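Local coordinates for protein NF-kappa-B inhibitor beta (Mus musculus, PDB 1OY3) that inhibits the transcription factor NF-kappa-B by binding it and holding it in the cytoplasm, at residues Y37-Q41 against G68-A74; G158-H163 against D183-P189; K169-R175 against S206-L211. One frame throughout, in Å; residues are numbered along the deposited sequence.

Contact 1 (Y37-Q41 against G68-A74); sequences YLDLQ and GAGVLVA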
loop_
_atom_site.group_PDB
_atom_site.type_symbol
_atom_site.label_atom_id
_atom_site.label_comp_id
_atom_site.label_asym_id
_atom_site.label_seq_id
_atom_site.Cartn_x
_atom_site.Cartn_y
_atom_site.Cartn_z
ATOM N N TYR C 37 7.025 -23.662 -12.463
ATOM C CA TYR C 37 5.580 -23.828 -12.406
ATOM C C TYR C 37 5.044 -23.310 -11.074
ATOM O O TYR C 37 3.937 -22.779 -11.008
ATOM C CB TYR C 37 5.230 -25.309 -12.568
ATOM C CG TYR C 37 3.751 -25.620 -12.577
ATOM C CD1 TYR C 37 2.929 -25.183 -13.616
ATOM C CD2 TYR C 37 3.177 -26.383 -11.562
ATOM C CE1 TYR C 37 1.566 -25.508 -13.643
ATOM C CE2 TYR C 37 1.820 -26.711 -11.579
ATOM C CZ TYR C 37 1.020 -26.273 -12.621
ATOM O OH TYR C 37 -0.315 -26.612 -12.635
ATOM N N LEU C 38 5.830 -23.468 -10.014
ATOM C CA LEU C 38 5.411 -23.011 -8.691
ATOM C C LEU C 38 5.200 -21.508 -8.621
ATOM O O LEU C 38 4.254 -21.042 -7.990
ATOM C CB LEU C 38 6.441 -23.398 -7.624
ATOM C CG LEU C 38 6.480 -24.840 -7.129
ATOM C CD1 LEU C 38 7.604 -24.996 -6.116
ATOM C CD2 LEU C 38 5.145 -25.194 -6.505
ATOM N N ASP C 39 6.070 -20.750 -9.277
ATOM C CA ASP C 39 5.975 -19.294 -9.227
ATOM C C ASP C 39 5.089 -18.614 -10.264
ATOM O O ASP C 39 5.061 -17.387 -10.339
ATOM C CB ASP C 39 7.379 -18.681 -9.277
ATOM C CG ASP C 39 8.251 -19.136 -8.120
ATOM O OD1 ASP C 39 7.748 -19.170 -6.971
ATOM O OD2 ASP C 39 9.438 -19.454 -8.357
ATOM N N LEU C 40 4.364 -19.393 -11.058
ATOM C CA LEU C 40 3.495 -18.804 -12.063
ATOM C C LEU C 40 2.484 -17.892 -11.382
ATOM O O LEU C 40 1.880 -18.264 -10.385
ATOM C CB LEU C 40 2.774 -19.899 -12.854
ATOM C CG LEU C 40 3.670 -20.739 -13.774
ATOM C CD1 LEU C 40 2.840 -21.821 -14.442
ATOM C CD2 LEU C 40 4.324 -19.838 -14.825
ATOM N N GLN C 41 2.307 -16.697 -11.931
ATOM C CA GLN C 41 1.383 -15.719 -11.370
ATOM C C GLN C 41 0.116 -15.579 -12.203
ATOM O O GLN C 41 0.198 -15.389 -13.413
ATOM C CB GLN C 41 2.077 -14.360 -11.290
ATOM C CG GLN C 41 3.402 -14.385 -10.532
ATOM C CD GLN C 41 4.212 -13.111 -10.725
ATOM O OE1 GLN C 41 5.355 -13.152 -11.177
ATOM N NE2 GLN C 41 3.620 -11.976 -10.384
ATOM N N GLY C 68 10.002 -25.064 -2.663
ATOM C CA GLY C 68 10.842 -24.109 -3.365
ATOM C C GLY C 68 10.157 -22.899 -3.982
ATOM O O GLY C 68 10.737 -22.244 -4.848
ATOM N N ALA C 69 8.938 -22.592 -3.541
ATOM C CA ALA C 69 8.211 -21.441 -4.067
ATOM C C ALA C 69 8.964 -20.147 -3.721
ATOM O O ALA C 69 9.477 -19.996 -2.605
ATOM C CB ALA C 69 6.800 -21.410 -3.474
ATOM N N GLY C 70 9.042 -19.236 -4.689
ATOM C CA GLY C 70 9.713 -17.958 -4.495
ATOM C C GLY C 70 9.013 -17.111 -3.445
ATOM O O GLY C 70 7.806 -16.901 -3.500
ATOM N N VAL C 71 9.777 -16.602 -2.492
ATOM C CA VAL C 71 9.196 -15.826 -1.412
ATOM C C VAL C 71 9.248 -14.308 -1.624
ATOM O O VAL C 71 8.700 -13.543 -0.833
ATOM C CB VAL C 71 9.879 -16.210 -0.076
ATOM C CG1 VAL C 71 11.228 -15.518 0.053
ATOM C CG2 VAL C 71 8.982 -15.883 1.071
ATOM N N LEU C 72 9.906 -13.873 -2.689
ATOM C CA LEU C 72 10.013 -12.446 -2.981
ATOM C C LEU C 72 9.105 -12.027 -4.124
ATOM O O LEU C 72 8.938 -10.838 -4.377
ATOM C CB LEU C 72 11.461 -12.066 -3.320
ATOM C CG LEU C 72 12.481 -12.211 -2.190
ATOM C CD1 LEU C 72 13.816 -11.646 -2.639
ATOM C CD2 LEU C 72 12.001 -11.468 -0.954
ATOM N N VAL C 73 8.526 -12.996 -4.820
ATOM C CA VAL C 73 7.641 -12.677 -5.933
ATOM C C VAL C 73 6.565 -11.738 -5.410
ATOM O O VAL C 73 6.091 -11.897 -4.292
ATOM C CB VAL C 73 6.984 -13.957 -6.521
ATOM C CG1 VAL C 73 6.080 -13.592 -7.695
ATOM C CG2 VAL C 73 8.075 -14.937 -6.975
ATOM N N ALA C 74 6.198 -10.746 -6.212
ATOM C CA ALA C 74 5.186 -9.782 -5.805
ATOM C C ALA C 74 3.972 -9.802 -6.723
ATOM O O ALA C 74 4.104 -9.948 -7.933
ATOM C CB ALA C 74 5.783 -8.385 -5.796
HETATM O O HOH W 1 5.871 -18.399 -5.309
#
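Asp39 and Gly70 make the central bond of this contact: the backbone N of Gly70 donates to OD1 of Asp39 at 2.6 Å, with an N-H...O angle of 158°. OD1 receives it on its syn lone pair; Asp39 CG, anti to the carbonyl carbon and beside the backbone N (chi1 -60°), carries the carboxylate there. A water donates a second hydrogen bond to the same OD1 and another to Gly70 O at 3.0 Å, so Asp39 meets Gly70 N directly and Gly70 O through the water. Gly70, without a side chain, lets OD1 come close to its N. Beside the carboxylate, Leu38 CD1 rests on the peptide leaving Gly68, 3.8 Å from Ala69 N, and Leu38 also packs on Leu29 of helix 22-32. On the other flank the extended Gln41 crosses Val73 at a slant, its CD 3.6 Å from Val73 CG1; the amide nitrogen is held by Gly45 O. Further out, Gly68 ends helix 58-66 in a Schellman motif, its positive phi (101°) being easy for glycine, and the chain passes on to Ala69 and Gly70. Loops following the second helices of ANK 1 and ANK 2 are thereby joined, as in the ankyrin-repeat stack.

Contact 2 (G158-H163 against D183-P189); sequences GHTPLH and DLNKPEP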
loop_
_atom_site.group_PDB
_atom_site.type_symbol
_atom_site.label_atom_id
_atom_site.label_comp_id
_atom_site.label_asym_id
_atom_site.label_seq_id
_atom_site.Cartn_x
_atom_site.Cartn_y
_atom_site.Cartn_z
ATOM N N GLY C 158 5.282 1.550 -1.062
ATOM C CA GLY C 158 6.488 1.925 -0.340
ATOM C C GLY C 158 6.520 1.309 1.053
ATOM O O GLY C 158 7.274 1.748 1.917
ATOM N N HIS C 159 5.702 0.283 1.270
ATOM C CA HIS C 159 5.621 -0.385 2.572
ATOM C C HIS C 159 6.366 -1.699 2.660
ATOM O O HIS C 159 6.295 -2.519 1.755
ATOM C CB HIS C 159 4.168 -0.683 2.927
ATOM C CG HIS C 159 3.356 0.533 3.236
ATOM N ND1 HIS C 159 1.980 0.533 3.194
ATOM C CD2 HIS C 159 3.721 1.770 3.644
ATOM C CE1 HIS C 159 1.531 1.719 3.568
ATOM N NE2 HIS C 159 2.568 2.487 3.847
ATOM N N THR C 160 7.077 -1.891 3.764
ATOM C CA THR C 160 7.770 -3.143 4.016
ATOM C C THR C 160 6.762 -3.886 4.883
ATOM O O THR C 160 5.763 -3.303 5.301
ATOM C CB THR C 160 9.032 -2.930 4.837
ATOM O OG1 THR C 160 8.666 -2.440 6.132
ATOM C CG2 THR C 160 9.951 -1.924 4.150
ATOM N N PRO C 161 7.001 -5.177 5.175
ATOM C CA PRO C 161 6.044 -5.912 6.007
ATOM C C PRO C 161 5.737 -5.262 7.361
ATOM O O PRO C 161 4.576 -5.249 7.800
ATOM C CB PRO C 161 6.702 -7.283 6.155
ATOM C CG PRO C 161 7.378 -7.454 4.828
ATOM C CD PRO C 161 8.024 -6.086 4.629
ATOM N N LEU C 162 6.758 -4.712 8.021
ATOM C CA LEU C 162 6.534 -4.093 9.335
ATOM C C LEU C 162 5.520 -2.948 9.252
ATOM O O LEU C 162 4.612 -2.842 10.096
ATOM C CB LEU C 162 7.848 -3.586 9.934
ATOM C CG LEU C 162 7.702 -3.002 11.352
ATOM C CD1 LEU C 162 7.150 -4.059 12.308
ATOM C CD2 LEU C 162 9.060 -2.499 11.840
ATOM N N HIS C 163 5.694 -2.091 8.248
ATOM C CA HIS C 163 4.778 -0.976 8.023
ATOM C C HIS C 163 3.359 -1.506 7.974
ATOM O O HIS C 163 2.456 -0.969 8.613
ATOM C CB HIS C 163 5.079 -0.295 6.691
ATOM C CG HIS C 163 6.357 0.469 6.676
ATOM N ND1 HIS C 163 7.176 0.520 5.567
ATOM C CD2 HIS C 163 6.949 1.234 7.622
ATOM C CE1 HIS C 163 8.220 1.285 5.835
ATOM N NE2 HIS C 163 8.105 1.731 7.074
ATOM N N ASP C 183 13.742 -3.980 10.264
ATOM C CA ASP C 183 14.238 -2.633 10.569
ATOM C C ASP C 183 13.118 -1.779 11.184
ATOM O O ASP C 183 12.214 -1.323 10.486
ATOM C CB ASP C 183 14.769 -1.997 9.288
ATOM C CG ASP C 183 15.263 -0.581 9.491
ATOM O OD1 ASP C 183 15.143 -0.031 10.614
ATOM O OD2 ASP C 183 15.774 -0.022 8.502
ATOM N N LEU C 184 13.191 -1.561 12.494
ATOM C CA LEU C 184 12.179 -0.778 13.212
ATOM C C LEU C 184 12.198 0.734 12.972
ATOM O O LEU C 184 11.353 1.457 13.509
ATOM C CB LEU C 184 12.292 -1.039 14.721
ATOM C CG LEU C 184 11.652 -2.286 15.364
ATOM C CD1 LEU C 184 11.457 -3.422 14.362
ATOM C CD2 LEU C 184 12.535 -2.726 16.507
ATOM N N ASN C 185 13.142 1.228 12.177
ATOM C CA ASN C 185 13.212 2.672 11.942
ATOM C C ASN C 185 12.945 3.076 10.500
ATOM O O ASN C 185 12.901 4.261 10.188
ATOM C CB ASN C 185 14.587 3.212 12.349
ATOM C CG ASN C 185 14.912 2.943 13.800
ATOM O OD1 ASN C 185 14.102 3.217 14.686
ATOM N ND2 ASN C 185 16.107 2.409 14.054
ATOM N N LYS C 186 12.777 2.081 9.635
ATOM C CA LYS C 186 12.547 2.273 8.202
ATOM C C LYS C 186 11.401 3.220 7.854
ATOM O O LYS C 186 10.233 2.919 8.104
ATOM C CB LYS C 186 12.302 0.907 7.546
ATOM C CG LYS C 186 12.023 0.956 6.047
ATOM C CD LYS C 186 13.196 1.490 5.238
ATOM C CE LYS C 186 14.453 0.635 5.395
ATOM N NZ LYS C 186 14.315 -0.775 4.920
ATOM N N PRO C 187 11.719 4.373 7.248
ATOM C CA PRO C 187 10.675 5.336 6.881
ATOM C C PRO C 187 9.942 4.913 5.608
ATOM O O PRO C 187 10.574 4.418 4.681
ATOM C CB PRO C 187 11.456 6.635 6.632
ATOM C CG PRO C 187 12.852 6.358 7.151
ATOM C CD PRO C 187 13.047 4.896 6.907
ATOM N N GLU C 188 8.620 5.075 5.561
ATOM C CA GLU C 188 7.906 4.771 4.323
ATOM C C GLU C 188 8.126 6.059 3.498
ATOM O O GLU C 188 8.287 7.147 4.061
ATOM C CB GLU C 188 6.422 4.452 4.580
ATOM C CG GLU C 188 5.599 5.496 5.286
ATOM C CD GLU C 188 5.454 6.766 4.478
ATOM O OE1 GLU C 188 5.317 6.666 3.239
ATOM O OE2 GLU C 188 5.460 7.861 5.087
ATOM N N PRO C 189 8.155 5.950 2.161
ATOM C CA PRO C 189 8.389 7.093 1.271
ATOM C C PRO C 189 7.395 8.207 0.912
ATOM O O PRO C 189 7.797 9.135 0.210
ATOM C CB PRO C 189 8.936 6.418 0.011
ATOM C CG PRO C 189 8.160 5.144 -0.036
ATOM C CD PRO C 189 8.203 4.681 1.406
HETATM O O HOH W 2 9.859 1.791 2.974
HETATM O O HOH W 3 11.118 -2.630 8.085
#
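His163 and Lys186 tie the first helix of an ankyrin repeat to the loop leaving its second helix; Thr160-Pro161-Leu162-His163 is the TPLH motif of this fold. The loop starts at Asp183, whose OD1 accepts from Asn185 N in an Asx turn within the type I turn to Lys186. A water donating to Asp183 O also lies 3.1 Å from Thr160 OG1. Leu184 brings CD1 within 3.6 Å of Leu162 CD2, an apolar touch between two branched chains. Lys186 O accepts from His163 NE2, 2.6 Å away, near the ring plane but with the donor above the carbonyl plane. Lys186 CG packs on Thr160 CG2, while its ammonium pairs with Glu152. A second water donates to both Pro187 O and Gly158 O. Glu188 lays CB over one face of His163, a CH-pi contact; its CG, between backbone N and carbonyl carbon (chi1 57°), turns the carboxylate off to Thr190 and Arg193. Pro189 packs its ring directly on Gly158, whose positive phi suits glycine. Thr160 OG1 sits over the opposite imidazole face, toward its rim. With NE2 bound, the ring's rotation is set by a second bond, Thr160 N to His163 ND1 (3.0 Å), almost straight at 171° though somewhat out of the ring plane.

Contact 3 (K169-R175 against S206-L211); sequences KDAEMVR and SVLELL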
loop_
_atom_site.group_PDB
_atom_site.type_symbol
_atom_site.label_atom_id
_atom_site.label_comp_id
_atom_site.label_asym_id
_atom_site.label_seq_id
_atom_site.Cartn_x
_atom_site.Cartn_y
_atom_site.Cartn_z
ATOM N N LYS C 169 -2.347 -2.367 13.037
ATOM C CA LYS C 169 -2.347 -2.502 14.493
ATOM C C LYS C 169 -2.261 -3.968 14.911
ATOM O O LYS C 169 -3.033 -4.434 15.748
ATOM C CB LYS C 169 -3.629 -1.887 15.069
ATOM C CG LYS C 169 -3.958 -0.494 14.529
ATOM C CD LYS C 169 -5.287 0.029 15.088
ATOM C CE LYS C 169 -6.430 -0.948 14.811
ATOM N NZ LYS C 169 -7.738 -0.546 15.422
ATOM N N ASP C 170 -1.312 -4.688 14.325
ATOM C CA ASP C 170 -1.135 -6.101 14.617
ATOM C C ASP C 170 0.097 -6.299 15.511
ATOM O O ASP C 170 1.214 -6.496 15.029
ATOM C CB ASP C 170 -0.995 -6.851 13.297
ATOM C CG ASP C 170 -1.011 -8.347 13.474
ATOM O OD1 ASP C 170 -1.216 -9.052 12.466
ATOM O OD2 ASP C 170 -0.812 -8.814 14.613
ATOM N N ALA C 171 -0.126 -6.239 16.820
ATOM C CA ALA C 171 0.932 -6.373 17.807
ATOM C C ALA C 171 1.648 -7.711 17.699
ATOM O O ALA C 171 2.874 -7.776 17.755
ATOM C CB ALA C 171 0.350 -6.199 19.205
ATOM N N GLU C 172 0.873 -8.779 17.558
ATOM C CA GLU C 172 1.439 -10.104 17.432
ATOM C C GLU C 172 2.370 -10.173 16.212
ATOM O O GLU C 172 3.478 -10.722 16.290
ATOM C CB GLU C 172 0.326 -11.139 17.297
ATOM C CG GLU C 172 0.480 -12.304 18.248
ATOM C CD GLU C 172 1.929 -12.726 18.407
ATOM O OE1 GLU C 172 2.557 -13.117 17.400
ATOM O OE2 GLU C 172 2.442 -12.660 19.544
ATOM N N MET C 173 1.934 -9.608 15.090
ATOM C CA MET C 173 2.765 -9.640 13.885
ATOM C C MET C 173 4.006 -8.766 14.055
ATOM O O MET C 173 5.080 -9.104 13.558
ATOM C CB MET C 173 1.989 -9.178 12.646
ATOM C CG MET C 173 2.777 -9.437 11.340
ATOM S SD MET C 173 2.992 -11.224 10.981
ATOM C CE MET C 173 1.390 -11.527 10.168
ATOM N N VAL C 174 3.853 -7.648 14.759
ATOM C CA VAL C 174 4.980 -6.753 14.999
ATOM C C VAL C 174 6.037 -7.528 15.793
ATOM O O VAL C 174 7.233 -7.435 15.513
ATOM C CB VAL C 174 4.543 -5.498 15.803
ATOM C CG1 VAL C 174 5.767 -4.681 16.236
ATOM C CG2 VAL C 174 3.631 -4.644 14.957
ATOM N N ARG C 175 5.588 -8.303 16.775
ATOM C CA ARG C 175 6.505 -9.096 17.588
ATOM C C ARG C 175 7.326 -10.077 16.745
ATOM O O ARG C 175 8.547 -10.156 16.895
ATOM C CB ARG C 175 5.733 -9.830 18.696
ATOM C CG ARG C 175 5.472 -8.954 19.923
ATOM C CD ARG C 175 4.880 -9.731 21.080
ATOM N NE ARG C 175 3.446 -9.934 20.926
ATOM C CZ ARG C 175 2.519 -9.191 21.523
ATOM N NH1 ARG C 175 2.883 -8.195 22.327
ATOM N NH2 ARG C 175 1.231 -9.433 21.306
ATOM N N SER C 206 -0.283 -0.133 22.227
ATOM C CA SER C 206 0.470 -1.347 22.536
ATOM C C SER C 206 1.541 -1.613 21.476
ATOM O O SER C 206 2.627 -2.108 21.781
ATOM C CB SER C 206 -0.473 -2.547 22.637
ATOM O OG SER C 206 -0.837 -3.015 21.351
ATOM N N VAL C 207 1.228 -1.279 20.228
ATOM C CA VAL C 207 2.167 -1.452 19.130
ATOM C C VAL C 207 3.243 -0.383 19.287
ATOM O O VAL C 207 4.434 -0.645 19.095
ATOM C CB VAL C 207 1.448 -1.303 17.756
ATOM C CG1 VAL C 207 2.470 -1.199 16.621
ATOM C CG2 VAL C 207 0.540 -2.498 17.529
ATOM N N LEU C 208 2.819 0.824 19.645
ATOM C CA LEU C 208 3.756 1.927 19.845
ATOM C C LEU C 208 4.766 1.518 20.913
ATOM O O LEU C 208 5.978 1.743 20.770
ATOM C CB LEU C 208 3.002 3.180 20.299
ATOM C CG LEU C 208 3.829 4.413 20.669
ATOM C CD1 LEU C 208 4.649 4.869 19.463
ATOM C CD2 LEU C 208 2.894 5.525 21.141
ATOM N N GLU C 209 4.266 0.896 21.974
ATOM C CA GLU C 209 5.131 0.453 23.065
ATOM C C GLU C 209 6.081 -0.647 22.632
ATOM O O GLU C 209 7.274 -0.592 22.945
ATOM C CB GLU C 209 4.306 -0.027 24.257
ATOM C CG GLU C 209 5.166 -0.587 25.386
ATOM C CD GLU C 209 4.438 -0.626 26.710
ATOM O OE1 GLU C 209 3.386 -1.297 26.798
ATOM O OE2 GLU C 209 4.921 0.024 27.666
ATOM N N LEU C 210 5.564 -1.651 21.924
ATOM C CA LEU C 210 6.423 -2.739 21.449
ATOM C C LEU C 210 7.589 -2.123 20.697
ATOM O O LEU C 210 8.752 -2.424 20.971
ATOM C CB LEU C 210 5.657 -3.687 20.515
ATOM C CG LEU C 210 4.701 -4.691 21.169
ATOM C CD1 LEU C 210 3.992 -5.520 20.092
ATOM C CD2 LEU C 210 5.486 -5.597 22.122
ATOM N N LEU C 211 7.273 -1.247 19.750
ATOM C CA LEU C 211 8.306 -0.582 18.971
ATOM C C LEU C 211 9.277 0.147 19.896
ATOM O O LEU C 211 10.499 0.000 19.777
ATOM C CB LEU C 211 7.667 0.420 18.001
ATOM C CG LEU C 211 6.871 -0.222 16.860
ATOM C CD1 LEU C 211 6.080 0.827 16.102
ATOM C CD2 LEU C 211 7.846 -0.949 15.942
#
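Ala171 and Val207 bring their CA atoms within 5.2 Å where the helical segments 171-175 and 206-211 run nearly parallel, 13° apart, with axes 9.8 Å from each other at closest approach. The small Ala171 permits this nearness: its CB lies 3.8 Å from Leu210 CD1, and Val207 CG2 reaches its backbone N at 3.9 Å. Leu210 CD1 also comes up to Ala171 O, so one methyl meets both the side chain and the carbonyl of the alanine. Deeper in, Val174 points CG2 at Val207 CG1 across 4.0 Å, a meeting of two beta-branched chains. Val174 CG1 stands anti to the backbone N (chi1 171°), which directs it to Leu211 CD2. These are the second helices of ANK 4 and ANK 5, packed side by side, as neighbouring repeats are in the ankyrin fold; beneath them Val166 of helix 161-167 touches both Val174 and Val207. Nearer the surface Arg175 crosses Leu210 at about a right angle, and its bend at chi3 carries NH1 back to 3.7 Å from Leu210 CD1. Arg175 NE is bridged to Glu172 OE2 at 3.2 Å, the oxygen close to the guanidinium plane though NE meets the carboxylate from well above its plane, while Ala171 O sits over one guanidinium face toward its rim.

Overall arrangement
Along the chain contact 1 closes before the other two open, and it lies within the first three ankyrin repeats; residues 109-143, which come between, are not modelled. Its centre is 23 Å from that of contact 2 and 29 Å from that of contact 3, with no touch to either. Contacts 2 and 3 have centres 14 Å apart, and their segments alternate in sequence. Helices 161-167 and 171-180 follow one another; the two contacts touch where Leu162 packs on Val174 and Leu184 on Leu211. Contact 2 ties together parts of ANK 4 and the loop leaving it, whereas contacts 1 and 3 each join neighbouring repeats of the elongated ankyrin stack; at contact 2, Pro189 packs against another protein chain of the assembly.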